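Local coordinates for adhesin (Streptococcus sanguinis SK1 = NCTC 7863, PDB 6VT2), which binds sialoglycans through tandem Siglec-like modules and so probably attaches the bacterium to sialylated host glycoproteins, at residues F24-T29 with K98-E103; N36-R41 with N74-R79; L244-T249 with T298-A303. One frame throughout, in Å; residues are numbered along the deposited sequence.

Contact 1: residues F24-T29 with K98-E103. With SIA (N-acetyl-alpha-neuraminic acid), chain D; GAL (beta-D-galactopyranose), chain B.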
loop_
_atom_site.group_PDB
_atom_site.type_symbol
_atom_site.label_atom_id
_atom_site.label_comp_id
_atom_site.label_asym_id
_atom_site.label_seq_id
_atom_site.Cartn_x
_atom_site.Cartn_y
_atom_site.Cartn_z
ATOM N N PHE A 24 36.178 -7.702 -15.538
ATOM C CA PHE A 24 36.188 -6.918 -16.781
ATOM C C PHE A 24 36.823 -7.800 -17.834
ATOM O O PHE A 24 37.301 -8.754 -17.492
ATOM C CB PHE A 24 36.888 -5.569 -16.624
ATOM C CG PHE A 24 38.357 -5.612 -16.326
ATOM C CD1 PHE A 24 38.804 -5.738 -15.024
ATOM C CD2 PHE A 24 39.283 -5.469 -17.342
ATOM C CE1 PHE A 24 40.156 -5.703 -14.747
ATOM C CE2 PHE A 24 40.635 -5.457 -17.061
ATOM C CZ PHE A 24 41.061 -5.571 -15.767
ATOM N N PHE A 25 36.713 -7.436 -19.099
ATOM C CA PHE A 25 37.211 -8.287 -20.183
ATOM C C PHE A 25 38.262 -7.545 -20.982
ATOM O O PHE A 25 38.162 -6.355 -21.122
ATOM C CB PHE A 25 36.030 -8.775 -21.014
ATOM C CG PHE A 25 35.228 -9.807 -20.279
ATOM C CD1 PHE A 25 35.605 -11.135 -20.298
ATOM C CD2 PHE A 25 34.145 -9.433 -19.505
ATOM C CE1 PHE A 25 34.884 -12.079 -19.594
ATOM C CE2 PHE A 25 33.431 -10.382 -18.797
ATOM C CZ PHE A 25 33.800 -11.700 -18.849
ATOM N N VAL A 26 39.232 -8.298 -21.436
ATOM C CA VAL A 26 40.284 -7.765 -22.316
ATOM C C VAL A 26 40.002 -8.464 -23.644
ATOM O O VAL A 26 39.618 -9.520 -23.616
ATOM C CB VAL A 26 41.677 -8.096 -21.772
ATOM C CG1 VAL A 26 42.733 -7.796 -22.821
ATOM C CG2 VAL A 26 41.967 -7.407 -20.440
ATOM N N GLU A 27 40.065 -7.772 -24.751
ATOM C CA GLU A 27 39.796 -8.374 -26.077
ATOM C C GLU A 27 41.079 -8.291 -26.881
ATOM O O GLU A 27 41.687 -7.269 -26.833
ATOM C CB GLU A 27 38.630 -7.692 -26.771
ATOM C CG GLU A 27 37.277 -8.098 -26.214
ATOM C CD GLU A 27 36.132 -7.795 -27.162
ATOM O OE1 GLU A 27 36.277 -6.898 -27.981
ATOM O OE2 GLU A 27 35.117 -8.475 -27.096
ATOM N N THR A 28 41.450 -9.399 -27.527
ATOM C CA THR A 28 42.719 -9.462 -28.260
ATOM C C THR A 28 42.455 -9.954 -29.678
ATOM O O THR A 28 41.765 -10.826 -29.790
ATOM C CB THR A 28 43.774 -10.310 -27.541
ATOM O OG1 THR A 28 43.957 -9.761 -26.238
ATOM C CG2 THR A 28 45.114 -10.321 -28.240
ATOM N N THR A 29 42.961 -9.243 -30.666
ATOM C CA THR A 29 42.838 -9.877 -32.070
ATOM C C THR A 29 44.218 -9.925 -32.708
ATOM O O THR A 29 45.081 -9.324 -32.279
ATOM C CB THR A 29 41.919 -9.011 -32.929
ATOM O OG1 THR A 29 42.541 -7.736 -33.001
ATOM C CG2 THR A 29 40.545 -8.788 -32.352
ATOM N N LYS A 98 48.387 -2.485 -13.793
ATOM C CA LYS A 98 48.920 -3.777 -14.222
ATOM C C LYS A 98 48.864 -3.857 -15.749
ATOM O O LYS A 98 48.074 -3.260 -16.348
ATOM C CB LYS A 98 48.153 -4.906 -13.568
ATOM C CG LYS A 98 48.103 -4.851 -12.056
ATOM C CD LYS A 98 49.487 -5.078 -11.497
ATOM C CE LYS A 98 49.499 -4.551 -10.098
ATOM N NZ LYS A 98 50.700 -4.903 -9.359
ATOM N N TYR A 99 49.744 -4.670 -16.267
ATOM C CA TYR A 99 50.049 -4.656 -17.701
ATOM C C TYR A 99 49.549 -5.936 -18.348
ATOM O O TYR A 99 49.639 -7.018 -17.765
ATOM C CB TYR A 99 51.540 -4.509 -17.886
ATOM C CG TYR A 99 51.989 -3.153 -17.471
ATOM C CD1 TYR A 99 52.164 -2.817 -16.160
ATOM C CD2 TYR A 99 52.137 -2.163 -18.417
ATOM C CE1 TYR A 99 52.453 -1.497 -15.789
ATOM C CE2 TYR A 99 52.507 -0.855 -18.087
ATOM C CZ TYR A 99 52.600 -0.527 -16.751
ATOM O OH TYR A 99 52.889 0.766 -16.477
ATOM N N VAL A 100 49.008 -5.787 -19.547
ATOM C CA VAL A 100 48.443 -6.899 -20.296
ATOM C C VAL A 100 49.254 -7.064 -21.573
ATOM O O VAL A 100 49.439 -6.112 -22.328
ATOM C CB VAL A 100 46.952 -6.691 -20.574
ATOM C CG1 VAL A 100 46.437 -7.890 -21.297
ATOM C CG2 VAL A 100 46.164 -6.472 -19.290
ATOM N N ARG A 101 49.702 -8.303 -21.809
ATOM C CA ARG A 101 50.462 -8.586 -23.008
ATOM C C ARG A 101 49.847 -9.778 -23.723
ATOM O O ARG A 101 49.243 -10.561 -23.135
ATOM C CB ARG A 101 51.918 -8.918 -22.689
ATOM C CG ARG A 101 52.613 -7.849 -21.867
ATOM C CD ARG A 101 54.028 -8.319 -21.647
ATOM N NE ARG A 101 54.875 -8.078 -22.790
ATOM C CZ ARG A 101 56.152 -8.392 -22.824
ATOM N NH1 ARG A 101 56.715 -8.987 -21.803
ATOM N NH2 ARG A 101 56.891 -8.118 -23.876
ATOM N N ALA A 102 50.047 -9.806 -25.013
ATOM C CA ALA A 102 49.556 -10.945 -25.758
ATOM C C ALA A 102 50.595 -11.337 -26.794
ATOM O O ALA A 102 51.343 -10.490 -27.286
ATOM C CB ALA A 102 48.225 -10.645 -26.438
ATOM N N GLU A 103 50.622 -12.628 -27.126
ATOM C CA GLU A 103 51.572 -13.169 -28.100
ATOM C C GLU A 103 50.848 -14.037 -29.105
ATOM O O GLU A 103 49.985 -14.842 -28.726
ATOM C CB GLU A 103 52.610 -13.955 -27.354
ATOM C CG GLU A 103 53.722 -14.532 -28.290
ATOM C CD GLU A 103 54.693 -15.329 -27.453
ATOM O OE1 GLU A 103 55.061 -16.441 -27.871
ATOM O OE2 GLU A 103 55.043 -14.882 -26.324
HETATM C C1 SIA D . 50.451 1.231 -9.031
HETATM C C2 SIA D . 51.520 1.599 -7.913
HETATM C C3 SIA D . 51.050 2.663 -6.914
HETATM C C4 SIA D . 49.899 2.206 -6.015
HETATM C C5 SIA D . 50.242 0.872 -5.338
HETATM C C6 SIA D . 50.739 -0.146 -6.396
HETATM C C7 SIA D . 51.291 -1.473 -5.813
HETATM C C8 SIA D . 51.979 -2.307 -6.925
HETATM C C9 SIA D . 52.198 -3.740 -6.453
HETATM C C10 SIA D . 49.063 0.110 -3.307
HETATM C C11 SIA D . 47.771 -0.491 -2.758
HETATM N N5 SIA D . 49.084 0.309 -4.646
HETATM O O1A SIA D . 49.721 2.157 -9.449
HETATM O O1B SIA D . 50.509 0.025 -9.402
HETATM O O4 SIA D . 49.608 3.186 -4.999
HETATM O O6 SIA D . 51.824 0.396 -7.140
HETATM O O7 SIA D . 52.144 -1.226 -4.707
HETATM O O8 SIA D . 51.178 -2.261 -8.111
HETATM O O9 SIA D . 50.933 -4.408 -6.448
HETATM O O10 SIA D . 50.008 0.382 -2.570
HETATM C C1 GAL B . 55.630 0.962 -10.389
HETATM C C2 GAL B . 54.857 1.591 -9.211
HETATM C C3 GAL B . 53.351 1.477 -9.420
HETATM C C4 GAL B . 52.958 2.021 -10.800
HETATM C C5 GAL B . 53.773 1.287 -11.860
HETATM C C6 GAL B . 53.504 1.754 -13.302
HETATM O O2 GAL B . 55.139 0.921 -7.996
HETATM O O3 GAL B . 52.639 2.213 -8.427
HETATM O O4 GAL B . 53.209 3.406 -10.869
HETATM O O5 GAL B . 55.167 1.486 -11.624
HETATM O O6 GAL B . 54.181 0.939 -14.248
#
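No ring enters the meeting of Val26 with Val100 or of Thr28 with Ala102; the flat groups stand around it. The Tyr99 ring belongs to the other side of strand 98-103. Galactose O6 lies at the edge of this ring, near its plane, where Tyr99 OH donates a hydrogen bond of 2.6 Å to it. On the opposite strand the Phe24 ring packs edge-to-face with Phe120, and Phe25 makes a cation-pi contact with Arg77. The interface itself is aliphatic. Val26 and Val100 meet end to end, their CG1 methyls 4.0 Å apart; in both, CG1 is anti to the backbone N (chi1 168° and -178°), which places this branch between the two strands. Two residues along, Thr28 presents its methyl, with CG2 3.6 Å from Ala102 CB. The small alanine suits this place because the CA atoms of Thr28 and Ala102 come to 7.4 Å, against 8.4 Å for Val26 and Val100. Lys98, at the glycan end of its strand, bends at chi2 (-67°) and brings NZ to sialic acid O8 and O9, each at 3.0 Å. Asn42 OD1 and Asp53 O also accept from this ammonium; four oxygens thus surround three protons, so at least one bond must be shared or weaker, and together they would hold the lysine end in place. Tyr99 and Lys98 thus serve the glycan while Val100 and Ala102, farther along, build the core. Strand 21-29 lies between strands 7-9 and 76-83, strand 95-104 between 119-125 and 35-41. The contact joins these two sheets face to face, as in the V-set immunoglobulin-like sandwich of Siglec-like modules, with Ile8 and Val38 packed around it.

Contact 2: residues N36-R41 with N74-R79; sequences NRVIVR and NPLRTR. With SO4 (sulfate ion), chain L.
Val38 sets its side chain against Thr78 and Leu76, and each of its carbons can be followed to a partner. CB already lies 3.6 Å from Thr78 OG1. From there the CG1 branch, anti to the backbone N (chi1 175°), goes on past the threonine, coming to 3.3 Å from Thr78 OG1 and 4.0 Å from Thr78 CG2. Valine and threonine pass side by side, so neither meets the other head-on. The other branch turns to the leucine, where Val38 CG2 and Leu76 CD2 meet end to end at 3.7 Å. A branched valine suits this position because its two methyls serve two residues of the facing strand at once, while the longer leucine spans the distance from its own backbone. Thr78 OG1, though pressed against methyl groups, has its polar partner in Thr61 OG1 of the neighbouring strand 58-61. Across strand 36-41 the character changes. Asn36 and Arg37 both face Glu103, forming a classic beta bulge, and Arg37 lies on the outer side of the sheet. Its chain bends at chi3 (71°), and Ile39 CD1 sits over the outer part of one guanidinium face. A sulfate ion, probably from the crystallisation liquor, lies at the edge of that group; its fit is doubtful, since it comes too close to Arg37 NH2, and the hydrogen bond from Arg37 NH1 to its O2 is bent. On the inside the chemistry is simpler: apolar contacts hold the two sheets together, and the one hydroxyl among them, that of Thr78, can be buried there because Thr61 satisfies it.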
loop_
_atom_site.group_PDB
_atom_site.type_symbol
_atom_site.label_atom_id
_atom_site.label_comp_id
_atom_site.label_asym_id
_atom_site.label_seq_id
_atom_site.Cartn_x
_atom_site.Cartn_y
_atom_site.Cartn_z
ATOM N N ASN A 36 48.293 -17.026 -28.699
ATOM C CA ASN A 36 48.736 -18.145 -27.918
ATOM C C ASN A 36 48.892 -17.791 -26.451
ATOM O O ASN A 36 48.820 -18.673 -25.612
ATOM C CB ASN A 36 50.050 -18.693 -28.479
ATOM C CG ASN A 36 49.853 -19.616 -29.628
ATOM O OD1 ASN A 36 48.807 -19.663 -30.203
ATOM N ND2 ASN A 36 50.945 -20.272 -30.044
ATOM N N ARG A 37 49.135 -16.532 -26.110
ATOM C CA ARG A 37 49.313 -16.156 -24.701
ATOM C C ARG A 37 48.676 -14.792 -24.479
ATOM O O ARG A 37 48.760 -13.985 -25.320
ATOM C CB ARG A 37 50.787 -16.006 -24.322
ATOM C CG ARG A 37 51.626 -17.260 -24.518
ATOM C CD ARG A 37 53.078 -17.089 -24.205
ATOM N NE ARG A 37 53.590 -16.926 -22.862
ATOM C CZ ARG A 37 53.039 -17.227 -21.719
ATOM N NH1 ARG A 37 53.723 -16.947 -20.621
ATOM N NH2 ARG A 37 51.836 -17.738 -21.585
ATOM N N VAL A 38 47.867 -14.721 -23.381
ATOM C CA VAL A 38 47.533 -13.318 -22.850
ATOM C C VAL A 38 47.999 -13.342 -21.387
ATOM O O VAL A 38 47.703 -14.240 -20.723
ATOM C CB VAL A 38 46.026 -13.096 -22.986
ATOM C CG1 VAL A 38 45.622 -11.775 -22.355
ATOM C CG2 VAL A 38 45.599 -13.164 -24.444
ATOM N N ILE A 39 48.756 -12.348 -20.993
ATOM C CA ILE A 39 49.421 -12.269 -19.680
ATOM C C ILE A 39 48.963 -10.983 -18.994
ATOM O O ILE A 39 48.869 -10.013 -19.636
ATOM C CB ILE A 39 50.946 -12.171 -19.927
ATOM C CG1 ILE A 39 51.465 -13.479 -20.501
ATOM C CG2 ILE A 39 51.718 -11.770 -18.693
ATOM C CD1 ILE A 39 52.840 -13.354 -21.103
ATOM N N VAL A 40 48.709 -11.058 -17.700
ATOM C CA VAL A 40 48.490 -9.865 -16.872
ATOM C C VAL A 40 49.654 -9.880 -15.906
ATOM O O VAL A 40 49.834 -10.862 -15.296
ATOM C CB VAL A 40 47.156 -9.899 -16.135
ATOM C CG1 VAL A 40 46.977 -8.631 -15.324
ATOM C CG2 VAL A 40 46.030 -10.078 -17.098
ATOM N N ARG A 41 50.397 -8.795 -15.821
ATOM C CA ARG A 41 51.580 -8.859 -14.970
ATOM C C ARG A 41 51.907 -7.503 -14.351
ATOM O O ARG A 41 51.504 -6.479 -14.825
ATOM C CB ARG A 41 52.794 -9.324 -15.782
ATOM C CG ARG A 41 53.116 -8.431 -16.969
ATOM C CD ARG A 41 54.474 -8.714 -17.615
ATOM N NE ARG A 41 55.539 -8.132 -16.864
ATOM C CZ ARG A 41 56.803 -8.307 -17.136
ATOM N NH1 ARG A 41 57.149 -9.068 -18.149
ATOM N NH2 ARG A 41 57.713 -7.700 -16.419
ATOM N N ASN A 74 35.525 -12.164 -33.916
ATOM C CA ASN A 74 35.436 -13.008 -32.728
ATOM C C ASN A 74 36.649 -12.827 -31.850
ATOM O O ASN A 74 37.520 -13.602 -31.915
ATOM C CB ASN A 74 35.210 -14.466 -33.148
ATOM C CG ASN A 74 33.831 -14.690 -33.747
ATOM O OD1 ASN A 74 32.828 -14.582 -33.060
ATOM N ND2 ASN A 74 33.777 -14.931 -35.019
ATOM N N PRO A 75 36.858 -11.667 -31.201
ATOM C CA PRO A 75 38.079 -11.468 -30.475
ATOM C C PRO A 75 38.308 -12.464 -29.341
ATOM O O PRO A 75 37.417 -12.970 -28.802
ATOM C CB PRO A 75 37.988 -10.073 -29.856
ATOM C CG PRO A 75 36.939 -9.396 -30.669
ATOM C CD PRO A 75 36.002 -10.487 -31.121
ATOM N N LEU A 76 39.567 -12.707 -29.039
ATOM C CA LEU A 76 39.901 -13.578 -27.918
ATOM C C LEU A 76 39.545 -12.818 -26.640
ATOM O O LEU A 76 39.988 -11.731 -26.503
ATOM C CB LEU A 76 41.382 -13.867 -27.946
ATOM C CG LEU A 76 41.777 -14.785 -26.821
ATOM C CD1 LEU A 76 41.082 -16.131 -26.954
ATOM C CD2 LEU A 76 43.270 -14.938 -26.773
ATOM N N ARG A 77 38.776 -13.421 -25.752
ATOM C CA ARG A 77 38.312 -12.731 -24.543
ATOM C C ARG A 77 39.056 -13.214 -23.294
ATOM O O ARG A 77 39.064 -14.365 -23.048
ATOM C CB ARG A 77 36.818 -12.954 -24.426
ATOM C CG ARG A 77 36.157 -11.921 -25.299
ATOM C CD ARG A 77 34.704 -12.008 -25.450
ATOM N NE ARG A 77 34.015 -11.677 -24.245
ATOM C CZ ARG A 77 33.710 -10.519 -23.756
ATOM N NH1 ARG A 77 34.192 -9.411 -24.264
ATOM N NH2 ARG A 77 32.936 -10.507 -22.701
ATOM N N THR A 78 39.632 -12.295 -22.539
ATOM C CA THR A 78 40.340 -12.659 -21.311
ATOM C C THR A 78 39.548 -12.051 -20.171
ATOM O O THR A 78 39.254 -10.919 -20.262
ATOM C CB THR A 78 41.750 -12.099 -21.318
ATOM O OG1 THR A 78 42.481 -12.762 -22.332
ATOM C CG2 THR A 78 42.470 -12.253 -19.999
ATOM N N ARG A 79 39.186 -12.856 -19.201
ATOM C CA ARG A 79 38.451 -12.343 -18.060
ATOM C C ARG A 79 39.457 -11.939 -16.980
ATOM O O ARG A 79 40.258 -12.719 -16.652
ATOM C CB ARG A 79 37.569 -13.451 -17.525
ATOM C CG ARG A 79 36.665 -13.008 -16.375
ATOM C CD ARG A 79 36.126 -14.259 -15.713
ATOM N NE ARG A 79 35.218 -13.878 -14.671
ATOM C CZ ARG A 79 35.026 -14.552 -13.587
ATOM N NH1 ARG A 79 34.204 -14.074 -12.678
ATOM N NH2 ARG A 79 35.610 -15.694 -13.408
HETATM S S SO4 L . 51.395 -18.332 -19.015
HETATM O O1 SO4 L . 51.332 -18.862 -17.690
HETATM O O2 SO4 L . 51.618 -16.983 -18.988
HETATM O O3 SO4 L . 52.426 -19.044 -19.678
HETATM O O4 SO4 L . 50.129 -18.632 -19.620
#

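Contact 3: residues L244-T249 with T298-A303; sequences LAASST and TFKVRA. With SIA (N-acetyl-alpha-neuraminic acid), chain C; A2G (2-acetamido-2-deoxy-alpha-D-galactopyranose), chain E; GAL (beta-D-galactopyranose), chain F.
Thr249 lays its CG2 methyl over one face of the Phe299 ring, 3.8 Å from the centroid and 20° off the normal, a CH-pi contact. The same methyl touches Thr298 O, and a turn earlier Ala246 CB meets Lys300 CB at 3.8 Å. Alanine suits this spot, for the helix and strand backbones come close here; Phe299, stacked with Phe316, supplies a firm floor. This is the tight part. Helix 244-255 here packs on strand 296-305 of the second Siglec-like module, and Tyr297 to Lys300 probably correspond to the ΦTRX motif, with Phe299 in the arginine's place and Thr298 as the carboxylate-holding threonine. On the glycan side the two segments separate and the sugar takes up the polar groups. Thr298 grips the sialic acid carboxylate through N to O1A (2.8 Å, 160°) and OG1 to O1B (2.7 Å). From the helix, Ser248 OG bonds to O9 and Thr249 OG1 to O8 of the sialic acid. Thr249 OG1 stands anti to its carbonyl carbon (chi1 -57°), which turns the hydroxyl to the sugar and the methyl to the ring. A water joins Thr249 OG1, Thr298 O and galactose O6; Lys300 NZ instead pairs with Asp243.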
loop_
_atom_site.group_PDB
_atom_site.type_symbol
_atom_site.label_atom_id
_atom_site.label_comp_id
_atom_site.label_asym_id
_atom_site.label_seq_id
_atom_site.Cartn_x
_atom_site.Cartn_y
_atom_site.Cartn_z
ATOM N N LEU A 244 -18.995 11.046 30.143
ATOM C CA LEU A 244 -20.198 10.362 30.625
ATOM C C LEU A 244 -21.325 10.383 29.602
ATOM O O LEU A 244 -21.964 9.384 29.491
ATOM C CB LEU A 244 -20.636 10.965 31.947
ATOM C CG LEU A 244 -19.843 10.445 33.125
ATOM C CD1 LEU A 244 -19.826 11.498 34.207
ATOM C CD2 LEU A 244 -20.387 9.140 33.641
ATOM N N ALA A 245 -21.562 11.514 28.968
ATOM C CA ALA A 245 -22.610 11.595 27.966
ATOM C C ALA A 245 -22.329 10.675 26.785
ATOM O O ALA A 245 -23.244 9.966 26.322
ATOM C CB ALA A 245 -22.758 13.041 27.491
ATOM N N ALA A 246 -21.104 10.653 26.310
ATOM C CA ALA A 246 -20.706 9.798 25.181
ATOM C C ALA A 246 -20.902 8.338 25.571
ATOM O O ALA A 246 -21.397 7.555 24.804
ATOM C CB ALA A 246 -19.268 10.066 24.811
ATOM N N SER A 247 -20.415 8.012 26.746
ATOM C CA SER A 247 -20.445 6.634 27.249
ATOM C C SER A 247 -21.891 6.188 27.381
ATOM O O SER A 247 -22.184 5.095 27.074
ATOM C CB SER A 247 -19.719 6.546 28.555
ATOM O OG SER A 247 -19.826 5.268 29.079
ATOM N N SER A 248 -22.714 7.053 27.915
ATOM C CA SER A 248 -24.130 6.735 28.081
ATOM C C SER A 248 -24.682 6.381 26.708
ATOM O O SER A 248 -25.450 5.479 26.646
ATOM C CB SER A 248 -24.874 7.865 28.719
ATOM O OG SER A 248 -26.257 7.557 28.786
ATOM N N THR A 249 -24.463 7.210 25.707
ATOM C CA THR A 249 -25.079 6.976 24.390
ATOM C C THR A 249 -24.572 5.689 23.776
ATOM O O THR A 249 -25.354 4.878 23.232
ATOM C CB THR A 249 -24.834 8.130 23.447
ATOM O OG1 THR A 249 -25.348 9.271 24.113
ATOM C CG2 THR A 249 -25.592 7.965 22.110
ATOM N N THR A 298 -27.022 10.813 19.549
ATOM C CA THR A 298 -25.905 11.707 19.234
ATOM C C THR A 298 -24.673 11.215 19.961
ATOM O O THR A 298 -24.646 11.188 21.195
ATOM C CB THR A 298 -26.241 13.125 19.648
ATOM O OG1 THR A 298 -27.501 13.504 19.040
ATOM C CG2 THR A 298 -25.104 14.085 19.134
ATOM N N PHE A 299 -23.736 10.688 19.198
ATOM C CA PHE A 299 -22.528 10.078 19.702
ATOM C C PHE A 299 -21.392 11.077 19.674
ATOM O O PHE A 299 -21.385 12.018 18.882
ATOM C CB PHE A 299 -22.129 8.872 18.841
ATOM C CG PHE A 299 -23.143 7.786 18.819
ATOM C CD1 PHE A 299 -24.158 7.794 17.878
ATOM C CD2 PHE A 299 -23.092 6.759 19.709
ATOM C CE1 PHE A 299 -25.111 6.831 17.856
ATOM C CE2 PHE A 299 -24.014 5.737 19.647
ATOM C CZ PHE A 299 -25.045 5.787 18.731
ATOM N N LYS A 300 -20.380 10.780 20.476
ATOM C CA LYS A 300 -19.131 11.517 20.458
ATOM C C LYS A 300 -18.041 10.470 20.344
ATOM O O LYS A 300 -17.989 9.513 21.132
ATOM C CB LYS A 300 -18.991 12.362 21.744
ATOM C CG LYS A 300 -20.092 13.445 21.858
ATOM C CD LYS A 300 -19.678 14.605 22.730
ATOM C CE LYS A 300 -19.541 14.216 24.203
ATOM N NZ LYS A 300 -18.733 15.222 24.974
ATOM N N VAL A 301 -17.147 10.670 19.409
ATOM C CA VAL A 301 -16.060 9.737 19.163
ATOM C C VAL A 301 -14.752 10.520 19.190
ATOM O O VAL A 301 -14.679 11.660 18.729
ATOM C CB VAL A 301 -16.267 8.964 17.843
ATOM C CG1 VAL A 301 -16.235 9.885 16.642
ATOM C CG2 VAL A 301 -15.291 7.871 17.777
ATOM N N ARG A 302 -13.742 9.897 19.716
ATOM C CA ARG A 302 -12.370 10.381 19.689
ATOM C C ARG A 302 -11.455 9.288 19.130
ATOM O O ARG A 302 -11.760 8.091 19.210
ATOM C CB ARG A 302 -11.880 10.699 21.087
ATOM C CG ARG A 302 -12.619 11.748 21.814
ATOM C CD ARG A 302 -12.137 11.833 23.280
ATOM N NE ARG A 302 -12.869 12.861 24.020
ATOM C CZ ARG A 302 -12.451 14.125 24.128
ATOM N NH1 ARG A 302 -11.299 14.503 23.552
ATOM N NH2 ARG A 302 -13.152 14.979 24.809
ATOM N N ALA A 303 -10.337 9.670 18.544
ATOM C CA ALA A 303 -9.372 8.704 18.032
ATOM C C ALA A 303 -7.997 9.192 18.474
ATOM O O ALA A 303 -7.753 10.392 18.570
ATOM C CB ALA A 303 -9.444 8.524 16.528
HETATM C C1 SIA C . -29.215 12.468 21.853
HETATM C C2 SIA C . -30.095 12.684 23.160
HETATM C C3 SIA C . -31.567 13.022 22.882
HETATM C C4 SIA C . -32.298 11.880 22.179
HETATM C C5 SIA C . -32.176 10.578 22.981
HETATM C C6 SIA C . -30.699 10.307 23.360
HETATM C C7 SIA C . -30.521 9.181 24.397
HETATM C C8 SIA C . -29.069 9.200 24.934
HETATM C C9 SIA C . -28.756 7.959 25.760
HETATM C C10 SIA C . -33.744 8.701 22.553
HETATM C C11 SIA C . -34.153 7.584 21.586
HETATM N N5 SIA C . -32.688 9.465 22.181
HETATM O O1A SIA C . -28.358 11.545 21.957
HETATM O O1B SIA C . -29.426 13.229 20.885
HETATM O O4 SIA C . -33.703 12.146 22.017
HETATM O O6 SIA C . -30.091 11.450 23.959
HETATM O O7 SIA C . -31.483 9.314 25.434
HETATM O O8 SIA C . -28.136 9.358 23.863
HETATM O O9 SIA C . -27.528 8.152 26.469
HETATM O O10 SIA C . -34.347 8.890 23.601
HETATM O O5 A2G E . -25.174 13.638 31.453
HETATM C C1 A2G E . -25.884 12.506 30.941
HETATM O O1 A2G E . -24.952 11.554 30.412
HETATM C C2 A2G E . -26.864 12.956 29.856
HETATM N N2 A2G E . -27.344 11.724 29.243
HETATM C C3 A2G E . -26.171 13.774 28.771
HETATM O O3 A2G E . -27.131 14.329 27.864
HETATM C C4 A2G E . -25.419 14.921 29.424
HETATM O O4 A2G E . -26.370 15.764 30.078
HETATM C C5 A2G E . -24.447 14.365 30.458
HETATM C C6 A2G E . -23.643 15.475 31.123
HETATM O O6 A2G E . -22.884 14.910 32.199
HETATM C C7 A2G E . -28.625 11.396 29.407
HETATM O O7 A2G E . -29.379 12.109 30.048
HETATM C C8 A2G E . -29.086 10.118 28.768
HETATM C C1 GAL F . -26.935 13.791 26.616
HETATM C C2 GAL F . -28.308 14.040 25.964
HETATM C C3 GAL F . -28.345 13.446 24.570
HETATM C C4 GAL F . -27.196 14.050 23.732
HETATM C C5 GAL F . -25.886 13.789 24.447
HETATM C C6 GAL F . -24.663 14.412 23.772
HETATM O O2 GAL F . -29.369 13.459 26.706
HETATM O O3 GAL F . -29.581 13.724 23.900
HETATM O O4 GAL F . -27.388 15.440 23.552
HETATM O O5 GAL F . -25.909 14.323 25.787
HETATM O O6 GAL F . -23.478 13.830 24.275
HETATM O O HOH W 1 -20.733 8.211 22.092
HETATM O O HOH W 2 -23.355 11.274 23.455
#

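Contacts 1 and 2 share one core. Their centres are 5 Å apart, and they join the same two sheets of the first Siglec-like module, contact 2 being nested in the chain loop that contact 1 closes. Neither has a hydrogen bond across its segments, but contact 1 meets through methyl groups alone, while contact 2 takes in a buried threonine hydroxyl. Contact 3, about 81 Å from contact 1 between centres, belongs to the second module and sets a helix on a strand beside the glycan, so its buried patch passes directly into sugar-binding hydroxyls. Strands 95-104 and 296-305 are equivalent, yet in contact 1 Lys98 binds sialic acid where contact 3 has Phe299 under the helix.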